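Kinesin-like protein KAR3 (Saccharomyces cerevisiae, PDB 1F9V) probably couples ATP hydrolysis to movement along microtubules, as a kinesin-family motor domain held here with ADP and a magnesium ion. Local coordinates at residues I5-R10 and R333-V338; I88-Y91 and G97-F100; Y91-S96 and S322-E327. The protein carries 2 engineered substitutions. All coordinates share one frame; numbering follows the deposited sequence.

In the fold
Contact 2 forms the heart of the nucleotide site: strand 86-91 leads through the P-loop into helix 98-103; the loop and the first residues of the helix bind ADP (chain C), and Thr99 the magnesium ion. Contact 3 starts from the same loop and leans it on the beginning of helix 325-338, its centre about 13 Å from that of contact 2. Contact 1 lies further along this helix, packed on strand 4-11, about 12 Å from contact 2 and 15 Å from contact 3, centre to centre. The stacked rings of Phe334 and Tyr91 (CG of Phe334 to CZ of Tyr91, 3.3 Å) tie the helix to the strand. Strand 4-11 reaches both nucleotides, Arg6 meeting the second ADP (chain D) and Arg10 the adenine of the first.

Contact 1 of 3, residues I5-R10 and R333-V338; sequences IRVYCR and RFASKV. With ADP (adenosine-5'-diphosphate), chain D; ADP (adenosine-5'-diphosphate), chain C.
A chi1 of -179° turns CG1 of Val7 away from its own backbone N, and the two methyls spread over helix 325-338: CG1 comes to 4.1 Å from CB of Ala335, and CG2 meets CG2 of Val338 at 3.9 Å, the two valines crossing at about a right angle. Ile5 adds its CG2, which rests 3.8 Å from O of Val338. No hydrogen bond joins the segments. Strand 5-10, part of the central mixed sheet of the kinesin motor domain, runs nearly antiparallel to the helix (161°), and this apolar face of the strand is buried; Phe56 touches both Val7 and Ala335. Arg6 and Tyr8 point away from the helix, and their side chains meet a second ADP (chain D), Tyr8 only loosely. A bend at chi2 (-128°) lays the Arg6 chain along the adenine: CG lies 3.3 Å from C6 of that ADP, and N7 sits over one face of the guanidinium. NH2 of Arg6 donates to O2B of ADP (chain D) at 3.0 Å, while O2A lies at the guanidinium edge, in its plane. Cut back to alanine, this position would lose the chain beyond CB and probably leave the diphosphate without this charged partner. Arg10 carries N6 of the other ADP (chain C) over one guanidinium face.

Contact 2 of 3, residues I88-Y91 and G97-F100; sequences IFAY and GKTF. With MG (magnesium ion), chain B; ADP (adenosine-5'-diphosphate), chain C.
Lys98 and Ala90 touch at their first side-chain carbons, CB to CB 3.9 Å, and the lysine then winds from the strand end to the phosphates. Its CG stays beside the methyl of Ala90. CD passes over the end of the strand, 3.4 Å from O of Ala90 and close to the carbonyl carbon of Tyr91. Bends of the same sense at chi3 (-52°) and chi4 (-74°) curl the tip back, bringing CE near O1B of ADP (chain C) and NZ to 2.9 Å from that oxygen. NZ also bonds to the carbonyl of Gly92, so the ammonium bridges the loop backbone and the beta-phosphate. O1B is gripped by three donors, the amides of Gly97 and Lys98 along with NZ, which would partly offset its negative charge. The next amides continue the series: Thr99 N gives O2B of ADP (chain C) a nearly straight bond of 2.9 Å (166°), and Phe100 N reaches its O1A at 2.8 Å. OG1 of Thr99 binds the magnesium ion at 2.2 Å; ADP O2B and four waters complete its six ligands, and Asp244 in the second shell bonds to the same hydroxyl. The Phe100 ring lies against the adenine, with C5 3.4 Å above the ring plane and offset toward the rim. Gly97, at the N-cap of the helix, has backbone angles at which a CB would run into the preceding carbonyl, and would also crowd adenine N7. A strand, a phosphate-wrapping loop and a helix that offers its first amides to the nucleotide, with a lysine on the beta-phosphate and a threonine on magnesium, make up the P-loop (Walker A) of the P-loop NTPases.

Contact 3 of 3, residues Y91-S96 and S322-E327; sequences YGQTGS and SSHINE. With ADP (adenosine-5'-diphosphate), chain C.
The P-loop of the nucleotide site meets the beginning of helix 325-338 through Gln93, whose amide lies against His324, the N-cap residue, and Glu327 one turn on. Its CG takes the crowded position between backbone N and carbonyl carbon (chi1 71°), and the chain then runs out extended. NE2 of Gln93 comes to 3.2 Å from CB of His324 and to 3.5 Å from CB of Glu327; OE1 is 3.8 Å from CD2 of the imidazole. Amide and ring planes stand almost perpendicular, 87° apart. On its backbone side Gln93 opens a type II turn, its carbonyl taking the amide of Ser96. OG of Ser96 donates to the same O of Gln93 at 2.7 Å, on a lone pair in the carbonyl plane. Gly95, with positive phi in this turn, sends its N-H almost straight (170°) to O3B of ADP (chain C), 2.7 Å away. No hydrogen bond crosses between the segments. The Gln93 amide packs against carbon atoms, CB of His324 and Glu327 and the imidazole CD2, while the polar ends of the helix residues are engaged beyond it, ND1 of His324 with Ser319 and OE2 of Glu327 with the Arg250 amide, so loop and helix are joined here by shape and van der Waals contact.

Contact 1 of 3, residues I5-R10 and R333-V338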
loop_
_atom_site.group_PDB
_atom_site.type_symbol
_atom_site.label_atom_id
_atom_site.label_comp_id
_atom_site.label_asym_id
_atom_site.label_seq_id
_atom_site.Cartn_x
_atom_site.Cartn_y
_atom_site.Cartn_z
ATOM N N ILE A 5 0.827 -4.439 12.064
ATOM C CA ILE A 5 -0.042 -4.058 10.964
ATOM C C ILE A 5 -1.068 -3.001 11.360
ATOM O O ILE A 5 -1.600 -3.029 12.465
ATOM C CB ILE A 5 -0.812 -5.300 10.452
ATOM C CG1 ILE A 5 0.174 -6.354 9.940
ATOM C CG2 ILE A 5 -1.796 -4.905 9.368
ATOM C CD1 ILE A 5 -0.351 -7.769 10.045
ATOM N N ARG A 6 -1.341 -2.076 10.447
ATOM C CA ARG A 6 -2.339 -1.039 10.677
ATOM C C ARG A 6 -3.114 -0.840 9.395
ATOM O O ARG A 6 -2.606 -1.093 8.303
ATOM C CB ARG A 6 -1.679 0.261 11.100
ATOM C CG ARG A 6 -0.911 0.099 12.376
ATOM C CD ARG A 6 -1.296 1.123 13.399
ATOM N NE ARG A 6 -0.207 1.399 14.336
ATOM C CZ ARG A 6 0.514 0.476 14.968
ATOM N NH1 ARG A 6 0.283 -0.818 14.778
ATOM N NH2 ARG A 6 1.472 0.858 15.805
ATOM N N VAL A 7 -4.354 -0.392 9.534
ATOM C CA VAL A 7 -5.220 -0.174 8.394
ATOM C C VAL A 7 -5.826 1.226 8.406
ATOM O O VAL A 7 -6.385 1.653 9.416
ATOM C CB VAL A 7 -6.368 -1.208 8.391
ATOM C CG1 VAL A 7 -7.262 -0.994 7.182
ATOM C CG2 VAL A 7 -5.785 -2.626 8.408
ATOM N N TYR A 8 -5.684 1.937 7.290
ATOM C CA TYR A 8 -6.258 3.277 7.133
ATOM C C TYR A 8 -7.241 3.220 5.972
ATOM O O TYR A 8 -7.021 2.501 4.990
ATOM C CB TYR A 8 -5.203 4.321 6.758
ATOM C CG TYR A 8 -4.172 4.659 7.807
ATOM C CD1 TYR A 8 -4.284 4.204 9.121
ATOM C CD2 TYR A 8 -3.075 5.451 7.476
ATOM C CE1 TYR A 8 -3.321 4.538 10.078
ATOM C CE2 TYR A 8 -2.115 5.786 8.419
ATOM C CZ TYR A 8 -2.238 5.329 9.711
ATOM O OH TYR A 8 -1.266 5.665 10.630
ATOM N N CYS A 9 -8.332 3.967 6.081
ATOM C CA CYS A 9 -9.298 4.036 4.998
ATOM C C CYS A 9 -9.280 5.486 4.521
ATOM O O CYS A 9 -9.122 6.402 5.333
ATOM C CB CYS A 9 -10.700 3.672 5.495
ATOM S SG CYS A 9 -12.021 3.972 4.275
ATOM N N ARG A 10 -9.403 5.702 3.217
ATOM C CA ARG A 10 -9.440 7.064 2.702
ATOM C C ARG A 10 -10.551 7.242 1.689
ATOM O O ARG A 10 -10.609 6.539 0.677
ATOM C CB ARG A 10 -8.121 7.463 2.044
ATOM C CG ARG A 10 -8.185 8.881 1.475
ATOM C CD ARG A 10 -6.985 9.238 0.606
ATOM N NE ARG A 10 -6.855 10.685 0.476
ATOM C CZ ARG A 10 -5.796 11.299 -0.039
ATOM N NH1 ARG A 10 -4.760 10.589 -0.481
ATOM N NH2 ARG A 10 -5.760 12.622 -0.096
ATOM N N ARG A 333 -14.854 -4.488 3.553
ATOM C CA ARG A 333 -14.856 -5.828 4.116
ATOM C C ARG A 333 -13.428 -6.395 4.011
ATOM O O ARG A 333 -12.967 -7.102 4.911
ATOM C CB ARG A 333 -15.863 -6.711 3.382
ATOM C CG ARG A 333 -17.215 -6.782 4.092
ATOM C CD ARG A 333 -18.223 -7.629 3.320
ATOM N NE ARG A 333 -19.461 -6.888 3.122
ATOM C CZ ARG A 333 -19.948 -6.544 1.935
ATOM N NH1 ARG A 333 -19.307 -6.873 0.825
ATOM N NH2 ARG A 333 -21.064 -5.839 1.864
ATOM N N PHE A 334 -12.728 -6.074 2.924
ATOM C CA PHE A 334 -11.345 -6.532 2.780
ATOM C C PHE A 334 -10.512 -5.849 3.872
ATOM O O PHE A 334 -9.719 -6.493 4.563
ATOM C CB PHE A 334 -10.785 -6.166 1.402
ATOM C CG PHE A 334 -9.328 -6.533 1.220
ATOM C CD1 PHE A 334 -8.323 -5.635 1.561
ATOM C CD2 PHE A 334 -8.966 -7.781 0.719
ATOM C CE1 PHE A 334 -6.974 -5.975 1.405
ATOM C CE2 PHE A 334 -7.621 -8.125 0.560
ATOM C CZ PHE A 334 -6.631 -7.223 0.902
ATOM N N ALA A 335 -10.697 -4.538 4.024
ATOM C CA ALA A 335 -9.976 -3.770 5.036
ATOM C C ALA A 335 -10.173 -4.363 6.424
ATOM O O ALA A 335 -9.228 -4.448 7.207
ATOM C CB ALA A 335 -10.446 -2.322 5.022
ATOM N N SER A 336 -11.409 -4.755 6.733
ATOM C CA SER A 336 -11.728 -5.354 8.028
ATOM C C SER A 336 -11.001 -6.690 8.216
ATOM O O SER A 336 -10.568 -7.028 9.321
ATOM C CB SER A 336 -13.241 -5.575 8.152
ATOM O OG SER A 336 -13.946 -4.348 8.031
ATOM N N LYS A 337 -10.872 -7.448 7.131
ATOM C CA LYS A 337 -10.188 -8.733 7.194
ATOM C C LYS A 337 -8.700 -8.549 7.494
ATOM O O LYS A 337 -8.107 -9.335 8.239
ATOM C CB LYS A 337 -10.359 -9.486 5.876
ATOM C CG LYS A 337 -9.553 -10.775 5.808
ATOM C CD LYS A 337 -9.685 -11.444 4.453
ATOM C CE LYS A 337 -8.870 -12.722 4.394
ATOM N NZ LYS A 337 -9.257 -13.548 3.218
ATOM N N VAL A 338 -8.094 -7.504 6.937
ATOM C CA VAL A 338 -6.674 -7.299 7.180
ATOM C C VAL A 338 -6.370 -6.586 8.503
ATOM O O VAL A 338 -5.213 -6.461 8.889
ATOM C CB VAL A 338 -6.003 -6.573 5.990
ATOM C CG1 VAL A 338 -6.032 -7.475 4.775
ATOM C CG2 VAL A 338 -6.708 -5.272 5.683
HETATM P PB ADP D . 2.036 4.062 18.620
HETATM O O1B ADP D . 1.664 3.131 19.728
HETATM O O2B ADP D . 1.443 3.543 17.193
HETATM O O3B ADP D . 1.581 5.454 18.912
HETATM P PA ADP D . 4.554 3.258 17.426
HETATM O O1A ADP D . 5.853 3.052 18.093
HETATM O O2A ADP D . 3.903 1.980 17.079
HETATM O O3A ADP D . 3.587 4.040 18.407
HETATM O "O5'" ADP D . 4.679 4.253 16.167
HETATM C "C5'" ADP D . 4.079 5.550 16.240
HETATM C "C4'" ADP D . 3.621 6.067 14.876
HETATM O "O4'" ADP D . 4.318 5.473 13.751
HETATM C "C3'" ADP D . 2.140 5.863 14.642
HETATM O "O3'" ADP D . 1.329 6.928 15.162
HETATM C "C2'" ADP D . 2.017 5.703 13.148
HETATM O "O2'" ADP D . 1.776 6.952 12.478
HETATM C "C1'" ADP D . 3.335 5.031 12.769
HETATM N N9 ADP D . 3.198 3.520 12.644
HETATM C C8 ADP D . 3.735 2.582 13.447
HETATM N N7 ADP D . 3.400 1.360 12.991
HETATM C C5 ADP D . 2.664 1.504 11.908
HETATM C C6 ADP D . 2.029 0.645 10.986
HETATM N N6 ADP D . 2.112 -0.693 11.120
HETATM N N1 ADP D . 1.314 1.172 9.935
HETATM C C2 ADP D . 1.199 2.505 9.748
HETATM N N3 ADP D . 1.806 3.336 10.619
HETATM C C4 ADP D . 2.529 2.895 11.685
HETATM P PB ADP C . -7.150 4.512 -8.935
HETATM O O1B ADP C . -7.624 3.897 -7.670
HETATM O O2B ADP C . -5.545 4.546 -8.979
HETATM O O3B ADP C . -7.716 3.823 -10.123
HETATM P PA ADP C . -6.765 7.347 -9.347
HETATM O O1A ADP C . -5.859 7.709 -8.256
HETATM O O2A ADP C . -5.995 7.153 -10.573
HETATM O O3A ADP C . -7.555 6.034 -8.968
HETATM O "O5'" ADP C . -7.813 8.501 -9.615
HETATM C "C5'" ADP C . -9.241 8.438 -9.594
HETATM C "C4'" ADP C . -9.689 9.892 -9.929
HETATM O "O4'" ADP C . -9.965 10.524 -8.673
HETATM C "C3'" ADP C . -8.579 10.748 -10.571
HETATM O "O3'" ADP C . -9.092 11.670 -11.547
HETATM C "C2'" ADP C . -7.926 11.482 -9.412
HETATM O "O2'" ADP C . -7.245 12.686 -9.805
HETATM C "C1'" ADP C . -9.089 11.653 -8.445
HETATM N N9 ADP C . -8.670 11.587 -7.011
HETATM C C8 ADP C . -8.416 10.443 -6.346
HETATM N N7 ADP C . -8.103 10.719 -5.097
HETATM C C5 ADP C . -8.147 12.016 -4.932
HETATM C C6 ADP C . -7.933 12.880 -3.869
HETATM N N6 ADP C . -7.593 12.392 -2.672
HETATM N N1 ADP C . -8.066 14.232 -4.043
HETATM C C2 ADP C . -8.410 14.763 -5.234
HETATM N N3 ADP C . -8.628 13.936 -6.276
HETATM C C4 ADP C . -8.510 12.586 -6.171
#

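Contact 2 of 3, residues I88-Y91 and G97-F100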
loop_
_atom_site.group_PDB
_atom_site.type_symbol
_atom_site.label_atom_id
_atom_site.label_comp_id
_atom_site.label_asym_id
_atom_site.label_seq_id
_atom_site.Cartn_x
_atom_site.Cartn_y
_atom_site.Cartn_z
ATOM N N ILE A 88 3.584 -0.573 2.376
ATOM C CA ILE A 88 2.377 0.243 2.321
ATOM C C ILE A 88 1.634 -0.225 1.081
ATOM O O ILE A 88 2.165 -0.157 -0.030
ATOM C CB ILE A 88 2.686 1.749 2.198
ATOM C CG1 ILE A 88 3.412 2.230 3.461
ATOM C CG2 ILE A 88 1.378 2.521 1.991
ATOM C CD1 ILE A 88 3.762 3.715 3.466
ATOM N N PHE A 89 0.415 -0.725 1.271
ATOM C CA PHE A 89 -0.380 -1.211 0.148
ATOM C C PHE A 89 -1.619 -0.345 -0.086
ATOM O O PHE A 89 -2.454 -0.209 0.811
ATOM C CB PHE A 89 -0.868 -2.649 0.393
ATOM C CG PHE A 89 0.231 -3.662 0.582
ATOM C CD1 PHE A 89 0.778 -4.325 -0.510
ATOM C CD2 PHE A 89 0.674 -3.991 1.859
ATOM C CE1 PHE A 89 1.753 -5.313 -0.331
ATOM C CE2 PHE A 89 1.648 -4.976 2.052
ATOM C CZ PHE A 89 2.187 -5.638 0.953
ATOM N N ALA A 90 -1.740 0.237 -1.272
ATOM C CA ALA A 90 -2.928 1.023 -1.601
ATOM C C ALA A 90 -3.869 0.021 -2.273
ATOM O O ALA A 90 -3.538 -0.547 -3.317
ATOM C CB ALA A 90 -2.584 2.153 -2.549
ATOM N N TYR A 91 -5.039 -0.181 -1.664
ATOM C CA TYR A 91 -6.043 -1.143 -2.121
ATOM C C TYR A 91 -7.370 -0.454 -2.409
ATOM O O TYR A 91 -7.762 0.461 -1.684
ATOM C CB TYR A 91 -6.249 -2.199 -1.022
ATOM C CG TYR A 91 -7.284 -3.261 -1.314
ATOM C CD1 TYR A 91 -6.900 -4.541 -1.712
ATOM C CD2 TYR A 91 -8.657 -2.992 -1.190
ATOM C CE1 TYR A 91 -7.845 -5.529 -1.984
ATOM C CE2 TYR A 91 -9.617 -3.982 -1.462
ATOM C CZ TYR A 91 -9.199 -5.244 -1.859
ATOM O OH TYR A 91 -10.119 -6.225 -2.141
ATOM N N GLY A 97 -8.766 6.059 -6.072
ATOM C CA GLY A 97 -7.707 6.964 -5.646
ATOM C C GLY A 97 -6.359 6.375 -5.230
ATOM O O GLY A 97 -5.553 7.078 -4.625
ATOM N N LYS A 98 -6.098 5.108 -5.548
ATOM C CA LYS A 98 -4.824 4.477 -5.169
ATOM C C LYS A 98 -3.596 5.211 -5.718
ATOM O O LYS A 98 -2.665 5.534 -4.978
ATOM C CB LYS A 98 -4.782 3.019 -5.653
ATOM C CG LYS A 98 -5.799 2.113 -4.986
ATOM C CD LYS A 98 -5.803 0.702 -5.571
ATOM C CE LYS A 98 -5.933 0.693 -7.083
ATOM N NZ LYS A 98 -7.311 1.023 -7.548
ATOM N N THR A 99 -3.592 5.464 -7.018
ATOM C CA THR A 99 -2.466 6.142 -7.649
ATOM C C THR A 99 -2.312 7.584 -7.198
ATOM O O THR A 99 -1.195 8.053 -6.999
ATOM C CB THR A 99 -2.591 6.091 -9.162
ATOM O OG1 THR A 99 -2.619 4.721 -9.562
ATOM C CG2 THR A 99 -1.407 6.774 -9.833
ATOM N N PHE A 100 -3.427 8.290 -7.041
ATOM C CA PHE A 100 -3.360 9.676 -6.581
ATOM C C PHE A 100 -2.708 9.688 -5.205
ATOM O O PHE A 100 -1.857 10.521 -4.903
ATOM C CB PHE A 100 -4.764 10.290 -6.474
ATOM C CG PHE A 100 -4.756 11.745 -6.089
ATOM C CD1 PHE A 100 -4.697 12.127 -4.750
ATOM C CD2 PHE A 100 -4.792 12.735 -7.064
ATOM C CE1 PHE A 100 -4.675 13.479 -4.384
ATOM C CE2 PHE A 100 -4.769 14.090 -6.709
ATOM C CZ PHE A 100 -4.710 14.458 -5.366
HETATM MG MG MG B . -4.270 3.740 -10.596
HETATM P PB ADP C . -7.150 4.512 -8.935
HETATM O O1B ADP C . -7.624 3.897 -7.670
HETATM O O2B ADP C . -5.545 4.546 -8.979
HETATM O O3B ADP C . -7.716 3.823 -10.123
HETATM P PA ADP C . -6.765 7.347 -9.347
HETATM O O1A ADP C . -5.859 7.709 -8.256
HETATM O O2A ADP C . -5.995 7.153 -10.573
HETATM O O3A ADP C . -7.555 6.034 -8.968
HETATM O "O5'" ADP C . -7.813 8.501 -9.615
HETATM C "C5'" ADP C . -9.241 8.438 -9.594
HETATM C "C4'" ADP C . -9.689 9.892 -9.929
HETATM O "O4'" ADP C . -9.965 10.524 -8.673
HETATM C "C3'" ADP C . -8.579 10.748 -10.571
HETATM O "O3'" ADP C . -9.092 11.670 -11.547
HETATM C "C2'" ADP C . -7.926 11.482 -9.412
HETATM O "O2'" ADP C . -7.245 12.686 -9.805
HETATM C "C1'" ADP C . -9.089 11.653 -8.445
HETATM N N9 ADP C . -8.670 11.587 -7.011
HETATM C C8 ADP C . -8.416 10.443 -6.346
HETATM N N7 ADP C . -8.103 10.719 -5.097
HETATM C C5 ADP C . -8.147 12.016 -4.932
HETATM C C6 ADP C . -7.933 12.880 -3.869
HETATM N N6 ADP C . -7.593 12.392 -2.672
HETATM N N1 ADP C . -8.066 14.232 -4.043
HETATM C C2 ADP C . -8.410 14.763 -5.234
HETATM N N3 ADP C . -8.628 13.936 -6.276
HETATM C C4 ADP C . -8.510 12.586 -6.171
HETATM O O HOH W 1 -3.793 2.021 -9.280
HETATM O O HOH W 2 -4.590 5.522 -11.817
HETATM O O HOH W 3 -6.008 2.577 -11.518
HETATM O O HOH W 4 -2.884 3.167 -12.217
#

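Contact 3 of 3, residues Y91-S96 and S322-E327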
loop_
_atom_site.group_PDB
_atom_site.type_symbol
_atom_site.label_atom_id
_atom_site.label_comp_id
_atom_site.label_asym_id
_atom_site.label_seq_id
_atom_site.Cartn_x
_atom_site.Cartn_y
_atom_site.Cartn_z
ATOM N N TYR A 91 -5.039 -0.181 -1.664
ATOM C CA TYR A 91 -6.043 -1.143 -2.121
ATOM C C TYR A 91 -7.370 -0.454 -2.409
ATOM O O TYR A 91 -7.762 0.461 -1.684
ATOM C CB TYR A 91 -6.249 -2.199 -1.022
ATOM C CG TYR A 91 -7.284 -3.261 -1.314
ATOM C CD1 TYR A 91 -6.900 -4.541 -1.712
ATOM C CD2 TYR A 91 -8.657 -2.992 -1.190
ATOM C CE1 TYR A 91 -7.845 -5.529 -1.984
ATOM C CE2 TYR A 91 -9.617 -3.982 -1.462
ATOM C CZ TYR A 91 -9.199 -5.244 -1.859
ATOM O OH TYR A 91 -10.119 -6.225 -2.141
ATOM N N GLY A 92 -8.068 -0.914 -3.444
ATOM C CA GLY A 92 -9.356 -0.330 -3.776
ATOM C C GLY A 92 -9.715 -0.512 -5.233
ATOM O O GLY A 92 -8.868 -0.875 -6.050
ATOM N N GLN A 93 -10.969 -0.249 -5.580
ATOM C CA GLN A 93 -11.396 -0.410 -6.962
ATOM C C GLN A 93 -10.756 0.636 -7.850
ATOM O O GLN A 93 -10.312 1.683 -7.376
ATOM C CB GLN A 93 -12.920 -0.288 -7.066
ATOM C CG GLN A 93 -13.441 1.127 -6.838
ATOM C CD GLN A 93 -14.935 1.250 -7.080
ATOM O OE1 GLN A 93 -15.435 0.898 -8.151
ATOM N NE2 GLN A 93 -15.653 1.751 -6.086
ATOM N N THR A 94 -10.701 0.350 -9.143
ATOM C CA THR A 94 -10.152 1.298 -10.098
ATOM C C THR A 94 -11.030 2.553 -9.994
ATOM O O THR A 94 -12.259 2.465 -10.002
ATOM C CB THR A 94 -10.192 0.711 -11.526
ATOM O OG1 THR A 94 -9.294 -0.405 -11.590
ATOM C CG2 THR A 94 -9.776 1.740 -12.559
ATOM N N GLY A 95 -10.389 3.707 -9.862
ATOM C CA GLY A 95 -11.111 4.960 -9.733
ATOM C C GLY A 95 -11.274 5.427 -8.290
ATOM O O GLY A 95 -11.791 6.516 -8.046
ATOM N N SER A 96 -10.824 4.630 -7.324
ATOM C CA SER A 96 -10.977 5.014 -5.927
ATOM C C SER A 96 -9.917 5.984 -5.398
ATOM O O SER A 96 -10.137 6.646 -4.380
ATOM C CB SER A 96 -11.035 3.763 -5.039
ATOM O OG SER A 96 -9.830 3.021 -5.093
ATOM N N SER A 322 -22.553 6.916 -4.603
ATOM C CA SER A 322 -23.535 5.827 -4.617
ATOM C C SER A 322 -23.350 4.778 -5.697
ATOM O O SER A 322 -23.607 3.600 -5.457
ATOM C CB SER A 322 -24.957 6.393 -4.733
ATOM O OG SER A 322 -25.247 7.247 -3.648
ATOM N N SER A 323 -22.919 5.192 -6.884
ATOM C CA SER A 323 -22.731 4.238 -7.971
ATOM C C SER A 323 -21.660 3.205 -7.640
ATOM O O SER A 323 -21.619 2.131 -8.237
ATOM C CB SER A 323 -22.358 4.965 -9.266
ATOM O OG SER A 323 -21.116 5.637 -9.141
ATOM N N HIS A 324 -20.806 3.528 -6.675
ATOM C CA HIS A 324 -19.723 2.629 -6.281
ATOM C C HIS A 324 -19.929 1.984 -4.920
ATOM O O HIS A 324 -19.036 1.294 -4.423
ATOM C CB HIS A 324 -18.397 3.393 -6.232
ATOM C CG HIS A 324 -18.098 4.176 -7.470
ATOM N ND1 HIS A 324 -17.931 5.544 -7.460
ATOM C CD2 HIS A 324 -17.892 3.780 -8.747
ATOM C CE1 HIS A 324 -17.634 5.958 -8.679
ATOM N NE2 HIS A 324 -17.604 4.908 -9.478
ATOM N N ILE A 325 -21.091 2.197 -4.315
ATOM C CA ILE A 325 -21.344 1.669 -2.979
ATOM C C ILE A 325 -21.122 0.169 -2.766
ATOM O O ILE A 325 -20.675 -0.257 -1.699
ATOM C CB ILE A 325 -22.767 2.049 -2.504
ATOM C CG1 ILE A 325 -22.845 1.938 -0.985
ATOM C CG2 ILE A 325 -23.801 1.185 -3.193
ATOM C CD1 ILE A 325 -21.934 2.907 -0.267
ATOM N N ASN A 326 -21.420 -0.640 -3.770
ATOM C CA ASN A 326 -21.233 -2.072 -3.604
ATOM C C ASN A 326 -19.755 -2.435 -3.549
ATOM O O ASN A 326 -19.347 -3.261 -2.731
ATOM C CB ASN A 326 -21.937 -2.821 -4.729
ATOM C CG ASN A 326 -23.447 -2.785 -4.580
ATOM O OD1 ASN A 326 -23.970 -2.739 -3.464
ATOM N ND2 ASN A 326 -24.152 -2.798 -5.704
ATOM N N GLU A 327 -18.952 -1.809 -4.399
ATOM C CA GLU A 327 -17.521 -2.089 -4.403
ATOM C C GLU A 327 -16.895 -1.490 -3.156
ATOM O O GLU A 327 -15.922 -2.020 -2.621
ATOM C CB GLU A 327 -16.859 -1.508 -5.649
ATOM C CG GLU A 327 -16.958 -2.394 -6.880
ATOM C CD GLU A 327 -16.409 -3.803 -6.663
ATOM O OE1 GLU A 327 -15.690 -4.053 -5.666
ATOM O OE2 GLU A 327 -16.701 -4.668 -7.508
HETATM P PB ADP C . -7.150 4.512 -8.935
HETATM O O1B ADP C . -7.624 3.897 -7.670
HETATM O O2B ADP C . -5.545 4.546 -8.979
HETATM O O3B ADP C . -7.716 3.823 -10.123
HETATM P PA ADP C . -6.765 7.347 -9.347
HETATM O O1A ADP C . -5.859 7.709 -8.256
HETATM O O2A ADP C . -5.995 7.153 -10.573
HETATM O O3A ADP C . -7.555 6.034 -8.968
HETATM O "O5'" ADP C . -7.813 8.501 -9.615
HETATM C "C5'" ADP C . -9.241 8.438 -9.594
HETATM C "C4'" ADP C . -9.689 9.892 -9.929
HETATM O "O4'" ADP C . -9.965 10.524 -8.673
HETATM C "C3'" ADP C . -8.579 10.748 -10.571
HETATM O "O3'" ADP C . -9.092 11.670 -11.547
HETATM C "C2'" ADP C . -7.926 11.482 -9.412
HETATM O "O2'" ADP C . -7.245 12.686 -9.805
HETATM C "C1'" ADP C . -9.089 11.653 -8.445
HETATM N N9 ADP C . -8.670 11.587 -7.011
HETATM C C8 ADP C . -8.416 10.443 -6.346
HETATM N N7 ADP C . -8.103 10.719 -5.097
HETATM C C5 ADP C . -8.147 12.016 -4.932
HETATM C C6 ADP C . -7.933 12.880 -3.869
HETATM N N6 ADP C . -7.593 12.392 -2.672
HETATM N N1 ADP C . -8.066 14.232 -4.043
HETATM C C2 ADP C . -8.410 14.763 -5.234
HETATM N N3 ADP C . -8.628 13.936 -6.276
HETATM C C4 ADP C . -8.510 12.586 -6.171
#